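Local atomic coordinates of long-chain-fatty-acid--CoA ligase FadD13 (Mycobacterium tuberculosis CDC1551, PDB entry 5ZRN), a protein that is a fatty-acyl-CoA ligase by name, of the ANL clan of AMP-binding enzymes, whose large N-terminal part is built from alpha/beta layers. Residues Ser186-Thr191 against Leu212-Phe217; Ile192-Arg197 against Ala219-Thr224; Gly248-Ala253 against Arg273-Gly278; Glu296-Tyr301 against Leu313-Ala318. One frame throughout, in Å; residues are numbered along the deposited sequence.

Contact 1: residues Ser186-Thr191 against Leu212-Phe217; sequences SSWAST and LTTVIF. With JSA (5'-O-{[(1R)-1-hydroxydodecyl]sulfamoyl}adenosine), chain C.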
# COMPACT_ATOMS: atom_id res chain seq x y z
N SER A 186 2.37 3.24 11.08
CA SER A 186 2.71 3.23 12.49
C SER A 186 1.87 2.15 13.18
O SER A 186 2.37 1.39 14.03
CB SER A 186 2.43 4.61 13.10
OG SER A 186 3.20 4.81 14.26
N SER A 187 0.60 2.08 12.80
CA SER A 187 -0.30 1.08 13.35
C SER A 187 0.21 -0.34 13.06
O SER A 187 0.23 -1.19 13.94
CB SER A 187 -1.69 1.25 12.74
OG SER A 187 -2.52 0.20 13.17
N TRP A 188 0.61 -0.56 11.81
CA TRP A 188 1.13 -1.85 11.36
C TRP A 188 2.42 -2.23 12.10
O TRP A 188 2.55 -3.34 12.61
CB TRP A 188 1.43 -1.80 9.86
CG TRP A 188 0.23 -1.94 8.96
CD1 TRP A 188 -0.97 -1.30 9.06
CD2 TRP A 188 0.15 -2.75 7.78
NE1 TRP A 188 -1.79 -1.66 8.03
CE2 TRP A 188 -1.13 -2.55 7.22
CE3 TRP A 188 1.04 -3.63 7.13
CZ2 TRP A 188 -1.55 -3.19 6.05
CZ3 TRP A 188 0.62 -4.26 5.96
CH2 TRP A 188 -0.67 -4.04 5.44
N ALA A 189 3.37 -1.31 12.13
CA ALA A 189 4.65 -1.54 12.79
C ALA A 189 4.49 -1.77 14.29
O ALA A 189 5.34 -2.40 14.92
CB ALA A 189 5.60 -0.35 12.54
N SER A 190 3.40 -1.26 14.86
CA SER A 190 3.17 -1.44 16.28
C SER A 190 2.29 -2.65 16.55
O SER A 190 2.22 -3.12 17.68
CB SER A 190 2.51 -0.19 16.88
OG SER A 190 3.36 0.94 16.80
N THR A 191 1.62 -3.16 15.53
CA THR A 191 0.74 -4.30 15.75
C THR A 191 1.34 -5.64 15.37
O THR A 191 1.39 -6.56 16.18
CB THR A 191 -0.61 -4.14 15.03
OG1 THR A 191 -1.27 -2.95 15.49
CG2 THR A 191 -1.51 -5.34 15.32
N LEU A 212 1.38 -0.20 -0.59
CA LEU A 212 1.96 1.13 -0.40
C LEU A 212 2.31 1.31 1.07
O LEU A 212 3.41 1.75 1.41
CB LEU A 212 0.97 2.20 -0.84
CG LEU A 212 1.57 3.46 -1.47
CD1 LEU A 212 2.38 3.06 -2.70
CD2 LEU A 212 0.46 4.42 -1.86
N THR A 213 1.38 0.95 1.94
CA THR A 213 1.61 1.06 3.36
C THR A 213 2.76 0.14 3.78
O THR A 213 3.46 0.40 4.76
CB THR A 213 0.33 0.72 4.17
OG1 THR A 213 -0.67 1.72 3.93
CG2 THR A 213 0.63 0.65 5.66
N THR A 214 2.98 -0.92 3.02
CA THR A 214 4.05 -1.85 3.35
C THR A 214 5.45 -1.29 3.12
O THR A 214 6.33 -1.44 3.97
CB THR A 214 3.88 -3.19 2.59
OG1 THR A 214 2.67 -3.83 3.03
CG2 THR A 214 5.05 -4.12 2.85
N VAL A 215 5.66 -0.62 1.98
CA VAL A 215 6.98 -0.06 1.72
C VAL A 215 7.28 1.08 2.69
O VAL A 215 8.42 1.28 3.11
CB VAL A 215 7.12 0.50 0.25
CG1 VAL A 215 6.62 -0.52 -0.75
CG2 VAL A 215 6.37 1.80 0.11
N ILE A 216 6.24 1.82 3.06
CA ILE A 216 6.40 2.94 3.97
C ILE A 216 6.67 2.44 5.39
O ILE A 216 7.61 2.88 6.05
CB ILE A 216 5.15 3.86 3.92
CG1 ILE A 216 5.04 4.49 2.53
CG2 ILE A 216 5.25 4.96 4.98
CD1 ILE A 216 3.75 5.21 2.27
N PHE A 217 5.86 1.50 5.85
CA PHE A 217 6.03 0.95 7.18
C PHE A 217 7.38 0.23 7.29
O PHE A 217 7.97 0.17 8.38
CB PHE A 217 4.82 0.06 7.50
CG PHE A 217 5.16 -1.35 7.93
CD1 PHE A 217 5.58 -2.29 7.01
CD2 PHE A 217 4.96 -1.74 9.25
CE1 PHE A 217 5.79 -3.62 7.39
CE2 PHE A 217 5.17 -3.06 9.64
CZ PHE A 217 5.58 -4.00 8.70
C4 JSA C . -12.67 -8.13 3.54
C5 JSA C . -11.50 -8.37 4.25
C6 JSA C . -11.46 -9.47 5.10
N9 JSA C . -12.46 -7.05 2.80
C2 JSA C . -13.65 -9.98 4.52
C12 JSA C . -2.18 -3.74 10.90
C11 JSA C . -2.09 -4.64 9.67
C10 JSA C . -3.39 -4.59 8.87
C9' JSA C . -3.32 -5.49 7.63
C8' JSA C . -4.61 -5.35 6.81
C7' JSA C . -4.55 -6.16 5.51
C6' JSA C . -5.79 -5.87 4.66
C5' JSA C . -5.77 -6.65 3.34
C4' JSA C . -7.00 -6.28 2.50
C3' JSA C . -6.96 -4.80 2.12
C2' JSA C . -8.29 -4.33 1.53
C1' JSA C . -8.21 -2.84 1.18
O1 JSA C . -7.37 -2.67 0.04
N8 JSA C . -9.54 -2.29 0.90
S1 JSA C . -10.13 -2.80 -0.53
O2P JSA C . -9.23 -3.84 -1.11
O1P JSA C . -10.22 -1.63 -1.47
O5' JSA C . -11.44 -3.35 -0.33
C5A JSA C . -12.06 -3.23 0.95
C4A JSA C . -13.17 -4.27 1.13
O4' JSA C . -12.67 -5.61 0.96
C3A JSA C . -13.71 -4.25 2.56
O3' JSA C . -14.66 -3.19 2.68
C2A JSA C . -14.45 -5.58 2.53
O2' JSA C . -15.62 -5.46 1.72
C1A JSA C . -13.42 -6.47 1.83
C8 JSA C . -11.22 -6.63 3.03
N7 JSA C . -10.63 -7.43 3.91
N3 JSA C . -13.72 -8.95 3.70
N1 JSA C . -12.55 -10.25 5.21
N6 JSA C . -10.36 -9.75 5.79

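Contact 2: residues Ile192-Arg197 against Ala219-Thr224; sequences IDVRYR and AMRGVT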
# COMPACT_ATOMS: atom_id res chain seq x y z
N ILE A 192 1.80 -5.78 14.13
CA ILE A 192 2.38 -7.06 13.74
C ILE A 192 3.81 -7.18 14.24
O ILE A 192 4.49 -6.19 14.50
CB ILE A 192 2.31 -7.27 12.21
CG1 ILE A 192 3.37 -6.44 11.50
CG2 ILE A 192 0.93 -6.87 11.70
CD1 ILE A 192 3.40 -6.65 10.00
N ASP A 193 4.26 -8.42 14.38
CA ASP A 193 5.60 -8.72 14.87
C ASP A 193 6.68 -8.44 13.82
O ASP A 193 7.18 -9.36 13.17
CB ASP A 193 5.66 -10.19 15.31
CG ASP A 193 6.95 -10.55 16.02
OD1 ASP A 193 7.15 -11.75 16.30
OD2 ASP A 193 7.76 -9.64 16.29
N VAL A 194 7.02 -7.16 13.65
CA VAL A 194 8.05 -6.75 12.71
C VAL A 194 9.27 -6.37 13.52
O VAL A 194 9.14 -5.80 14.60
CB VAL A 194 7.68 -5.50 11.90
CG1 VAL A 194 8.10 -5.70 10.46
CG2 VAL A 194 6.21 -5.19 12.05
N ARG A 195 10.46 -6.63 12.97
CA ARG A 195 11.69 -6.34 13.67
C ARG A 195 12.69 -5.59 12.82
O ARG A 195 12.74 -5.74 11.60
CB ARG A 195 12.33 -7.64 14.15
CG ARG A 195 11.40 -8.55 14.91
CD ARG A 195 12.07 -9.88 15.26
NE ARG A 195 11.13 -10.81 15.87
CZ ARG A 195 11.39 -12.10 16.09
NH1 ARG A 195 12.58 -12.59 15.74
NH2 ARG A 195 10.47 -12.89 16.63
N TYR A 196 13.51 -4.78 13.48
CA TYR A 196 14.54 -4.04 12.79
C TYR A 196 15.34 -5.07 11.99
O TYR A 196 15.56 -6.19 12.45
CB TYR A 196 15.44 -3.34 13.79
CG TYR A 196 16.59 -2.59 13.16
CD1 TYR A 196 16.40 -1.80 12.03
CD2 TYR A 196 17.87 -2.65 13.71
CE1 TYR A 196 17.45 -1.08 11.47
CE2 TYR A 196 18.92 -1.93 13.17
CZ TYR A 196 18.70 -1.14 12.05
OH TYR A 196 19.74 -0.42 11.51
N ARG A 197 15.75 -4.68 10.79
CA ARG A 197 16.53 -5.53 9.88
C ARG A 197 15.78 -6.75 9.34
O ARG A 197 16.36 -7.56 8.63
CB ARG A 197 17.84 -5.97 10.54
CG ARG A 197 18.86 -4.86 10.74
CD ARG A 197 20.17 -5.43 11.27
NE ARG A 197 19.93 -6.22 12.47
CZ ARG A 197 20.87 -6.93 13.10
NH1 ARG A 197 22.11 -6.96 12.64
NH2 ARG A 197 20.55 -7.61 14.20
N ALA A 219 10.19 1.22 5.83
CA ALA A 219 11.20 2.26 6.00
C ALA A 219 11.15 2.77 7.43
O ALA A 219 12.17 3.11 8.02
CB ALA A 219 10.94 3.41 5.03
N MET A 220 9.95 2.81 8.00
CA MET A 220 9.76 3.29 9.36
C MET A 220 10.39 2.35 10.40
O MET A 220 10.95 2.81 11.41
CB MET A 220 8.27 3.43 9.66
CG MET A 220 7.97 4.07 11.00
SD MET A 220 6.23 4.06 11.42
CE MET A 220 5.68 5.57 10.57
N ARG A 221 10.30 1.05 10.17
CA ARG A 221 10.85 0.08 11.10
C ARG A 221 12.28 -0.26 10.73
O ARG A 221 13.03 -0.79 11.54
CB ARG A 221 9.99 -1.19 11.08
CG ARG A 221 10.56 -2.40 11.83
CD ARG A 221 10.65 -2.20 13.34
NE ARG A 221 11.81 -1.40 13.72
CZ ARG A 221 12.18 -1.16 14.98
NH1 ARG A 221 11.47 -1.66 15.99
NH2 ARG A 221 13.27 -0.45 15.23
N GLY A 222 12.65 0.06 9.49
CA GLY A 222 13.99 -0.24 9.04
C GLY A 222 14.05 -1.69 8.59
O GLY A 222 14.90 -2.46 9.04
N VAL A 223 13.11 -2.06 7.73
CA VAL A 223 13.03 -3.40 7.18
C VAL A 223 13.60 -3.41 5.77
O VAL A 223 13.53 -2.40 5.06
CB VAL A 223 11.57 -3.90 7.12
CG1 VAL A 223 11.50 -5.21 6.32
CG2 VAL A 223 11.02 -4.11 8.52
N THR A 224 14.16 -4.55 5.36
CA THR A 224 14.70 -4.71 4.02
C THR A 224 13.56 -5.25 3.14
O THR A 224 13.11 -6.38 3.32
CB THR A 224 15.87 -5.71 4.00
OG1 THR A 224 16.93 -5.20 4.81
CG2 THR A 224 16.37 -5.93 2.57
O HOH W 1 17.96 -7.33 6.66

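Contact 3: residues Gly248-Ala253 against Arg273-Gly278; sequences GGAVPA and RYFITG. With JSA (5'-O-{[(1R)-1-hydroxydodecyl]sulfamoyl}adenosine), chain C.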
# COMPACT_ATOMS: atom_id res chain seq x y z
N GLY A 248 6.11 -12.42 4.94
CA GLY A 248 5.59 -12.35 3.59
C GLY A 248 4.13 -11.97 3.51
O GLY A 248 3.30 -12.47 4.27
N GLY A 249 3.81 -11.05 2.60
CA GLY A 249 2.44 -10.63 2.41
C GLY A 249 1.84 -11.45 1.28
O GLY A 249 2.53 -11.79 0.31
N ALA A 250 0.56 -11.77 1.39
CA ALA A 250 -0.11 -12.56 0.36
C ALA A 250 -1.61 -12.62 0.60
O ALA A 250 -2.11 -12.12 1.61
CB ALA A 250 0.46 -13.96 0.33
N VAL A 251 -2.31 -13.23 -0.34
CA VAL A 251 -3.76 -13.39 -0.26
C VAL A 251 -3.99 -14.90 -0.13
O VAL A 251 -3.18 -15.70 -0.59
CB VAL A 251 -4.44 -12.81 -1.53
CG1 VAL A 251 -3.69 -13.24 -2.77
CG2 VAL A 251 -5.89 -13.25 -1.62
N PRO A 252 -5.09 -15.31 0.52
CA PRO A 252 -5.37 -16.74 0.69
C PRO A 252 -5.15 -17.60 -0.55
O PRO A 252 -4.62 -18.72 -0.46
CB PRO A 252 -6.82 -16.74 1.15
CG PRO A 252 -6.87 -15.51 2.01
CD PRO A 252 -6.14 -14.50 1.16
N ALA A 253 -5.55 -17.09 -1.71
CA ALA A 253 -5.39 -17.83 -2.95
C ALA A 253 -3.92 -18.18 -3.17
O ALA A 253 -3.56 -19.35 -3.34
CB ALA A 253 -5.91 -17.00 -4.11
N ARG A 273 9.01 -16.56 9.33
CA ARG A 273 8.12 -16.70 10.48
C ARG A 273 6.62 -16.72 10.15
O ARG A 273 5.89 -17.57 10.66
CB ARG A 273 8.40 -15.58 11.49
CG ARG A 273 9.87 -15.33 11.76
CD ARG A 273 10.07 -14.51 13.03
NE ARG A 273 9.53 -13.15 12.94
CZ ARG A 273 10.20 -12.09 12.49
NH1 ARG A 273 11.45 -12.20 12.07
NH2 ARG A 273 9.60 -10.91 12.46
N TYR A 274 6.16 -15.80 9.32
CA TYR A 274 4.73 -15.77 8.99
C TYR A 274 4.32 -14.98 7.76
O TYR A 274 5.10 -14.21 7.20
CB TYR A 274 3.92 -15.23 10.19
CG TYR A 274 4.21 -13.78 10.52
CD1 TYR A 274 5.27 -13.43 11.37
CD2 TYR A 274 3.45 -12.76 9.96
CE1 TYR A 274 5.55 -12.09 11.66
CE2 TYR A 274 3.72 -11.42 10.24
CZ TYR A 274 4.77 -11.09 11.09
OH TYR A 274 5.04 -9.77 11.37
N PHE A 275 3.07 -15.19 7.36
CA PHE A 275 2.47 -14.51 6.21
C PHE A 275 1.39 -13.58 6.74
O PHE A 275 0.77 -13.87 7.77
CB PHE A 275 1.79 -15.50 5.25
CG PHE A 275 2.74 -16.23 4.34
CD1 PHE A 275 2.99 -17.59 4.52
CD2 PHE A 275 3.36 -15.57 3.28
CE1 PHE A 275 3.85 -18.28 3.65
CE2 PHE A 275 4.22 -16.25 2.41
CZ PHE A 275 4.46 -17.61 2.59
N ILE A 276 1.16 -12.47 6.04
CA ILE A 276 0.10 -11.54 6.41
C ILE A 276 -0.87 -11.64 5.24
O ILE A 276 -0.45 -11.62 4.08
CB ILE A 276 0.60 -10.08 6.50
CG1 ILE A 276 1.71 -9.95 7.54
CG2 ILE A 276 -0.56 -9.16 6.87
CD1 ILE A 276 2.41 -8.61 7.50
N THR A 277 -2.15 -11.75 5.55
CA THR A 277 -3.15 -11.86 4.50
C THR A 277 -4.42 -11.09 4.82
O THR A 277 -4.62 -10.62 5.95
CB THR A 277 -3.51 -13.35 4.23
OG1 THR A 277 -4.33 -13.43 3.06
CG2 THR A 277 -4.27 -13.95 5.41
N GLY A 278 -5.29 -10.95 3.82
CA GLY A 278 -6.53 -10.24 4.00
C GLY A 278 -7.36 -10.22 2.73
O GLY A 278 -6.89 -10.63 1.66
C4 JSA C . -12.67 -8.13 3.54
C5 JSA C . -11.50 -8.37 4.25
C6 JSA C . -11.46 -9.47 5.10
N9 JSA C . -12.46 -7.05 2.80
C2 JSA C . -13.65 -9.98 4.52
C12 JSA C . -2.18 -3.74 10.90
C11 JSA C . -2.09 -4.64 9.67
C10 JSA C . -3.39 -4.59 8.87
C9' JSA C . -3.32 -5.49 7.63
C8' JSA C . -4.61 -5.35 6.81
C7' JSA C . -4.55 -6.16 5.51
C6' JSA C . -5.79 -5.87 4.66
C5' JSA C . -5.77 -6.65 3.34
C4' JSA C . -7.00 -6.28 2.50
C3' JSA C . -6.96 -4.80 2.12
C2' JSA C . -8.29 -4.33 1.53
C1' JSA C . -8.21 -2.84 1.18
O1 JSA C . -7.37 -2.67 0.04
N8 JSA C . -9.54 -2.29 0.90
S1 JSA C . -10.13 -2.80 -0.53
O2P JSA C . -9.23 -3.84 -1.11
O1P JSA C . -10.22 -1.63 -1.47
O5' JSA C . -11.44 -3.35 -0.33
C5A JSA C . -12.06 -3.23 0.95
C4A JSA C . -13.17 -4.27 1.13
O4' JSA C . -12.67 -5.61 0.96
C3A JSA C . -13.71 -4.25 2.56
O3' JSA C . -14.66 -3.19 2.68
C2A JSA C . -14.45 -5.58 2.53
O2' JSA C . -15.62 -5.46 1.72
C1A JSA C . -13.42 -6.47 1.83
C8 JSA C . -11.22 -6.63 3.03
N7 JSA C . -10.63 -7.43 3.91
N3 JSA C . -13.72 -8.95 3.70
N1 JSA C . -12.55 -10.25 5.21
N6 JSA C . -10.36 -9.75 5.79

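Contact 4: residues Glu296-Tyr301 against Leu313-Ala318; sequences EVVQGY and LLSEDA. With JSA (5'-O-{[(1R)-1-hydroxydodecyl]sulfamoyl}adenosine), chain C.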
# COMPACT_ATOMS: atom_id res chain seq x y z
N GLU A 296 3.32 -19.39 10.57
CA GLU A 296 2.15 -18.71 11.10
C GLU A 296 1.49 -17.78 10.08
O GLU A 296 2.12 -17.36 9.10
CB GLU A 296 2.53 -17.92 12.36
CG GLU A 296 2.95 -18.82 13.51
CD GLU A 296 3.07 -18.08 14.83
OE1 GLU A 296 3.24 -18.75 15.88
OE2 GLU A 296 2.99 -16.82 14.83
N VAL A 297 0.22 -17.46 10.32
CA VAL A 297 -0.54 -16.60 9.43
C VAL A 297 -1.40 -15.58 10.16
O VAL A 297 -2.24 -15.95 10.97
CB VAL A 297 -1.47 -17.43 8.51
CG1 VAL A 297 -2.18 -16.52 7.52
CG2 VAL A 297 -0.68 -18.51 7.78
N VAL A 298 -1.18 -14.30 9.87
CA VAL A 298 -1.99 -13.23 10.45
C VAL A 298 -2.91 -12.71 9.34
O VAL A 298 -2.48 -12.52 8.20
CB VAL A 298 -1.12 -12.04 11.00
CG1 VAL A 298 -0.23 -12.52 12.13
CG2 VAL A 298 -0.30 -11.42 9.89
N GLN A 299 -4.19 -12.51 9.66
CA GLN A 299 -5.17 -12.05 8.68
C GLN A 299 -5.76 -10.69 9.07
O GLN A 299 -6.10 -10.46 10.24
CB GLN A 299 -6.28 -13.09 8.56
CG GLN A 299 -5.76 -14.51 8.44
CD GLN A 299 -6.82 -15.57 8.75
OE1 GLN A 299 -6.62 -16.42 9.62
NE2 GLN A 299 -7.94 -15.52 8.04
N GLY A 300 -5.88 -9.78 8.11
CA GLY A 300 -6.43 -8.48 8.42
C GLY A 300 -7.63 -8.07 7.60
O GLY A 300 -7.95 -8.70 6.60
N TYR A 301 -8.29 -7.01 8.04
CA TYR A 301 -9.46 -6.46 7.35
C TYR A 301 -9.22 -4.96 7.26
O TYR A 301 -8.96 -4.31 8.28
CB TYR A 301 -10.72 -6.71 8.16
CG TYR A 301 -11.86 -5.76 7.83
CD1 TYR A 301 -12.64 -5.93 6.69
CD2 TYR A 301 -12.17 -4.71 8.70
CE1 TYR A 301 -13.71 -5.07 6.42
CE2 TYR A 301 -13.23 -3.86 8.45
CZ TYR A 301 -14.01 -4.04 7.31
OH TYR A 301 -15.08 -3.20 7.09
N LEU A 313 -6.29 -10.56 12.89
CA LEU A 313 -6.51 -11.81 13.62
C LEU A 313 -5.17 -12.52 13.80
O LEU A 313 -4.60 -13.04 12.84
CB LEU A 313 -7.46 -12.73 12.85
CG LEU A 313 -8.27 -13.73 13.69
CD1 LEU A 313 -8.82 -14.82 12.79
CD2 LEU A 313 -7.39 -14.34 14.76
N LEU A 314 -4.68 -12.56 15.03
CA LEU A 314 -3.41 -13.21 15.32
C LEU A 314 -3.52 -14.72 15.08
O LEU A 314 -4.60 -15.30 15.20
CB LEU A 314 -3.02 -12.92 16.77
CG LEU A 314 -2.48 -11.51 17.06
CD1 LEU A 314 -3.15 -10.46 16.19
CD2 LEU A 314 -2.69 -11.19 18.53
N SER A 315 -2.41 -15.36 14.73
CA SER A 315 -2.41 -16.80 14.48
C SER A 315 -3.13 -17.56 15.59
O SER A 315 -4.05 -18.34 15.32
CB SER A 315 -0.98 -17.31 14.37
OG SER A 315 -0.33 -16.73 13.25
N GLU A 316 -2.71 -17.32 16.83
CA GLU A 316 -3.29 -17.98 17.99
C GLU A 316 -4.82 -18.08 17.99
O GLU A 316 -5.37 -18.98 18.63
CB GLU A 316 -2.82 -17.28 19.27
CG GLU A 316 -2.98 -15.77 19.24
CD GLU A 316 -2.61 -15.12 20.57
OE1 GLU A 316 -3.31 -15.37 21.57
OE2 GLU A 316 -1.62 -14.36 20.60
N ASP A 317 -5.50 -17.18 17.28
CA ASP A 317 -6.96 -17.23 17.26
C ASP A 317 -7.52 -17.66 15.91
O ASP A 317 -8.73 -17.63 15.69
CB ASP A 317 -7.55 -15.86 17.63
CG ASP A 317 -7.04 -15.34 18.95
OD1 ASP A 317 -7.10 -16.09 19.95
OD2 ASP A 317 -6.58 -14.18 18.99
N ALA A 318 -6.64 -18.06 15.00
CA ALA A 318 -7.05 -18.48 13.67
C ALA A 318 -8.14 -19.55 13.68
O ALA A 318 -9.13 -19.45 12.96
CB ALA A 318 -5.84 -18.97 12.87
C4 JSA C . -12.67 -8.13 3.54
C5 JSA C . -11.50 -8.37 4.25
C6 JSA C . -11.46 -9.47 5.10
N9 JSA C . -12.46 -7.05 2.80
C2 JSA C . -13.65 -9.98 4.52
C12 JSA C . -2.18 -3.74 10.90
C11 JSA C . -2.09 -4.64 9.67
C10 JSA C . -3.39 -4.59 8.87
C9' JSA C . -3.32 -5.49 7.63
C8' JSA C . -4.61 -5.35 6.81
C7' JSA C . -4.55 -6.16 5.51
C6' JSA C . -5.79 -5.87 4.66
C5' JSA C . -5.77 -6.65 3.34
C4' JSA C . -7.00 -6.28 2.50
C3' JSA C . -6.96 -4.80 2.12
C2' JSA C . -8.29 -4.33 1.53
C1' JSA C . -8.21 -2.84 1.18
O1 JSA C . -7.37 -2.67 0.04
N8 JSA C . -9.54 -2.29 0.90
S1 JSA C . -10.13 -2.80 -0.53
O2P JSA C . -9.23 -3.84 -1.11
O1P JSA C . -10.22 -1.63 -1.47
O5' JSA C . -11.44 -3.35 -0.33
C5A JSA C . -12.06 -3.23 0.95
C4A JSA C . -13.17 -4.27 1.13
O4' JSA C . -12.67 -5.61 0.96
C3A JSA C . -13.71 -4.25 2.56
O3' JSA C . -14.66 -3.19 2.68
C2A JSA C . -14.45 -5.58 2.53
O2' JSA C . -15.62 -5.46 1.72
C1A JSA C . -13.42 -6.47 1.83
C8 JSA C . -11.22 -6.63 3.03
N7 JSA C . -10.63 -7.43 3.91
N3 JSA C . -13.72 -8.95 3.70
N1 JSA C . -12.55 -10.25 5.21
N6 JSA C . -10.36 -9.75 5.79
O HOH W 2 -4.76 -15.18 11.55
O HOH W 3 -8.81 -18.24 10.28

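Contact 1: residues Ser186-Thr191 against Leu212-Phe217
Thr213 OG1, on the side chain whose methyl meets Trp188, is hydrogen-bonded to Cys307 O and Val209 O, which probably compete for its single proton. With the hydroxyl held there (chi1 -68°, OG1 anti to the carbonyl carbon), CG2 is left to face the indole: it sits 3.9 Å from the centroid of the five-membered ring of Trp188 and 7° off the ring normal, a CH-pi contact squarely over the face. The opposite indole face carries the alkyl tail of JSA, C12 reaching 3.3 Å from Trp188 CD1 and C11 lying toward the rim, so the ring is sandwiched between helix and ligand. Helices 178-191 and 209-221, which flank the mixed sheet of the fold, thus close on the tail end of the ligand pocket; the axes of 186-191 and 212-217 come to 9.6 Å. Trp188 also turns an edge to the face of Phe217, a T-shaped pair with centroids 5.9 Å apart and planes at 67°. The Phe217 ring in turn presents its own rim to the first helix: CD2 is 3.6 Å from Ala189 CB, and Ala189 N lies near the ring plane. Thr214 OG1, bonded to Ala210 O, comes obliquely to 3.6 Å from Trp188 CZ3.

Contact 2: residues Ile192-Arg197 against Ala219-Thr224
The two backbones come together where Gly222 and Val223 leave the end of helix 209-221, their CA atoms lying 5.4 Å from Tyr196 CA and 4.9 Å from Arg197 CA respectively. One direct hydrogen bond ties them, Arg197 N to Gly222 O at 3.0 Å with an N-H...O angle of 151°. Gly222 is the first residue past the helix and has positive phi (82°), which turns the chain toward the sheet. The Tyr196 ring lies against this turn, with Arg221 O near the ring plane at the edge and Gly222 O 3.4 Å from CD1, while Arg197 CG covers one ring face; the hydroxyl goes on to Ser15. Arg221 bends at chi2 and chi3, laying its guanidinium flat against the extended chain, so that Tyr196 N stands over one face. Beside it, Val194 and the buried Val223 cross at about a right angle, CG1 of Val194 3.8 Å from CG2 of Val223. Water 1 links Arg197 O to Thr224 OG1, which is also bonded to Gln19 O. Thr224 then pairs through its backbone with Asp198 and Leu200: a beta-alpha-beta crossover, in which strand 199-202, helix 209-221 and the adjacent parallel strand 224-227 follow one another.

Contact 3: residues Gly248-Ala253 against Arg273-Gly278
Phe275 runs its side chain along the neighbouring strand, and Gly248 O accompanies it from the root outward. Phe275 CB is 3.5 Å from Gly248 O, and Phe275 CG is 3.8 Å from Gly248 O. With CG anti to the carbonyl carbon (chi1 -79°), the ring swings so that CD2 comes to 3.3 Å from Gly248 O, which lies at the ring edge near its plane. CD2 also has Ala250 CB at 4.4 Å, obliquely placed. The ring further touches Leu255 of helix 252-258 and meets the ring of Phe272 at about 55°, contacts from the helix and loop that connect the two strands.

The same carbonyl accepts the shortest backbone bond here, Ile276 N to Gly248 O at 2.8 Å. Gly248 N gives its proton to Tyr274 O at 3.1 Å, so Gly248 bonds to both neighbours of Phe275, the alternation that defines a parallel pair. Ile276 O then accepts from Ala250 N at 2.9 Å, the donor nearly on the carbonyl line (C=O...N angle 176°). Ile276 itself points to the other face of the sheet, onto Ile192, Ile247 and Val298. Val251 then takes the N-cap position of helix 252-258.

At the far end Gly278 CA lies 3.7 Å from JSA C5', putting the backbone directly against the ligand chain. Two adjacent parallel strands joined through helices 252-258 and 262-265 make a beta-alpha-beta unit, and its second strand delivers Gly278 to the ligand pocket at the C-terminal end of these parallel strands.

Contact 4: residues Glu296-Tyr301 against Leu313-Ala318
Leu313 pairs with Gln299 through two backbone bonds, Leu313 N to Gln299 O at 2.7 Å and Gln299 N to Leu313 O at 3.2 Å, the latter the straighter with an N-H...O angle of 166°. Their side chains lie alongside each other and point the same way, CD1 of Leu313 coming to 4.2 Å from OE1 of Gln299; for Leu313 this follows from CG standing anti to the backbone N (chi1 -154°). Water 2 sits between Leu313 O and Val297 O, beside the last paired residues. After Leu314, whose side chain turns away, Ser315 points back: its OG makes a weak hydrogen bond to Val297 O at 3.1 Å and lies 3.2 Å from Glu296 CB. The chain then coils, Asp317 N bonding to Leu314 O, and so brings Ala318 up to the Gln299 side chain. There the Ala318 methyl approaches OE1, and water 3 connects that amide oxygen (2.9 Å) with Ala318 O. The pairing is that of a beta hairpin, strands 296-302 and 310-313 being consecutive and antiparallel. Its first strand enters the ligand site: Gly300 O accepts a hydrogen bond from JSA N6 at 2.8 Å, and the edge of the Tyr301 ring is directed at the adenine, with CD1 3.6 Å from C5.

In the fold
Contacts 1 and 3 are buried, contacts 2 and 4 only partly so. Contacts 1 and 2 share helix 209-221 and touch through Phe217, which packs on Ile192 and Val194. Contacts 3 and 4 bind neighbouring strands of one sheet, joined by Thr277 N to Val298 O and Thr277 O to Gly300 N; Asp193 O, near Tyr274 OH and Arg273 NH2, connects contact 2 to contact 3. Chemistry follows place: aromatic and methyl packing between helices, backbone bonding in the sheet, and waters at the two outer contacts. JSA touches contacts 1, 3 and 4, its tail at the helices and its adenine at strand 296-302, although the centres of contacts 1 and 4 are about 17 Å apart.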